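PDB 1T0F: transposon Tn7 transposition protein TnsA from Escherichia coli, which executes the 5'-strand DNA breaks of Tn7 transposition, forming the transposase together with TnsB. Local coordinates for residues S115-L119 with F130-V134. Sequence-based numbering, arbitrary orientation.
Sequences STDFL and FAIQV. With MG (magnesium ion), chain E.
OD2 of D117 is gripped twice: it binds the magnesium ion at 2.4 Å and accepts a hydrogen bond from the backbone N of V134 at 2.6 Å. The bond is fairly straight and meets the oxygen on its anti side, 17° out of the carboxylate plane, which probably helps hold the carboxylate against the metal. Q133 adds OE1, 2.5 Å from the magnesium ion; its chain leaves with CG anti to the backbone N (chi1 173°) and then bends at chi2, which swings the amide toward 115-119, with OE1 on the metal and its plane turned 44° from the carboxylate. NE2 of the same amide makes a weak bond to S115 O, but its stronger partner is E152 on helix 143-159, which also takes T116 OG1. V134 contributes its carbonyl O, and two waters bring the ligands in the model to five.

Next to the metal site along the two strands, F118 and I132 form an antiparallel hydrogen-bonded pair, I132 N to F118 O at 2.8 Å and F118 N to I132 O at 3.1 Å. D117 and F118 both face I132, a classic beta bulge at the point where the chain turns its corner. T116 CG2 lies only 3.2 Å from I132 O. On the F118 side, V134 CG2 meets the ring at its edge, in plane, with V69 of helix 64-75 touching both residues; L119 and A131 pack on the other face, against W156. With E66 close to D117, this bulged hairpin carries a restriction-enzyme-like nuclease site: D117 and Q133-V134-K135 match the PD-(D/E)XK pattern, Q133 standing in the acidic position.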
# COMPACT_ATOMS: atom_id res chain seq x y z
N SER A 115 2.47 12.63 -4.75
CA SER A 115 1.46 11.79 -4.10
C SER A 115 2.08 10.96 -2.98
O SER A 115 3.26 10.62 -3.01
CB SER A 115 0.77 10.88 -5.12
OG SER A 115 1.66 9.95 -5.71
N THR A 116 1.27 10.66 -1.97
CA THR A 116 1.69 9.86 -0.83
C THR A 116 1.02 8.51 -1.05
O THR A 116 -0.18 8.44 -1.33
CB THR A 116 1.24 10.50 0.50
OG1 THR A 116 2.02 11.68 0.72
CG2 THR A 116 1.45 9.55 1.67
N ASP A 117 1.79 7.43 -0.93
CA ASP A 117 1.26 6.12 -1.22
C ASP A 117 -0.02 5.72 -0.51
O ASP A 117 -0.89 5.11 -1.13
CB ASP A 117 2.35 5.07 -1.02
CG ASP A 117 3.55 5.33 -1.93
OD1 ASP A 117 3.34 5.89 -3.03
OD2 ASP A 117 4.68 4.99 -1.56
N PHE A 118 -0.15 6.06 0.78
CA PHE A 118 -1.37 5.73 1.53
C PHE A 118 -1.72 6.78 2.58
O PHE A 118 -0.85 7.23 3.33
CB PHE A 118 -1.22 4.41 2.30
CG PHE A 118 -0.94 3.21 1.44
CD1 PHE A 118 -1.98 2.52 0.81
CD2 PHE A 118 0.36 2.74 1.29
CE1 PHE A 118 -1.73 1.37 0.05
CE2 PHE A 118 0.63 1.59 0.54
CZ PHE A 118 -0.42 0.90 -0.08
N LEU A 119 -2.98 7.18 2.62
CA LEU A 119 -3.46 8.10 3.65
C LEU A 119 -4.47 7.19 4.36
O LEU A 119 -5.43 6.72 3.75
CB LEU A 119 -4.17 9.32 3.05
CG LEU A 119 -4.81 10.21 4.12
CD1 LEU A 119 -3.77 10.72 5.09
CD2 LEU A 119 -5.53 11.39 3.45
N PHE A 130 -2.99 8.78 9.54
CA PHE A 130 -1.55 8.83 9.31
C PHE A 130 -1.28 8.58 7.85
O PHE A 130 -2.11 8.00 7.15
CB PHE A 130 -0.79 7.83 10.20
CG PHE A 130 -1.12 6.39 9.95
CD1 PHE A 130 -0.52 5.69 8.91
CD2 PHE A 130 -2.02 5.72 10.79
CE1 PHE A 130 -0.79 4.34 8.70
CE2 PHE A 130 -2.30 4.36 10.58
CZ PHE A 130 -1.69 3.67 9.53
N ALA A 131 -0.14 9.05 7.38
CA ALA A 131 0.23 8.88 5.98
C ALA A 131 1.48 8.04 5.86
O ALA A 131 2.33 8.05 6.75
CB ALA A 131 0.44 10.26 5.32
N ILE A 132 1.59 7.30 4.76
CA ILE A 132 2.74 6.44 4.52
C ILE A 132 3.30 6.57 3.11
O ILE A 132 2.54 6.59 2.14
CB ILE A 132 2.38 4.94 4.72
CG1 ILE A 132 2.05 4.65 6.19
CG2 ILE A 132 3.54 4.05 4.24
CD1 ILE A 132 1.82 3.17 6.47
N GLN A 133 4.62 6.68 3.01
CA GLN A 133 5.29 6.68 1.71
C GLN A 133 6.11 5.38 1.75
O GLN A 133 6.81 5.10 2.73
CB GLN A 133 6.23 7.88 1.53
CG GLN A 133 7.06 7.80 0.24
CD GLN A 133 6.23 7.90 -1.03
OE1 GLN A 133 6.62 7.40 -2.09
NE2 GLN A 133 5.08 8.57 -0.95
N VAL A 134 5.98 4.58 0.70
CA VAL A 134 6.66 3.30 0.58
C VAL A 134 7.91 3.44 -0.31
O VAL A 134 7.84 4.00 -1.39
CB VAL A 134 5.69 2.28 -0.04
CG1 VAL A 134 6.37 1.02 -0.35
CG2 VAL A 134 4.52 2.06 0.92
MG MG E . 6.56 5.12 -3.05
O HOH W 1 5.89 3.13 -4.50
O HOH W 2 8.35 5.39 -4.68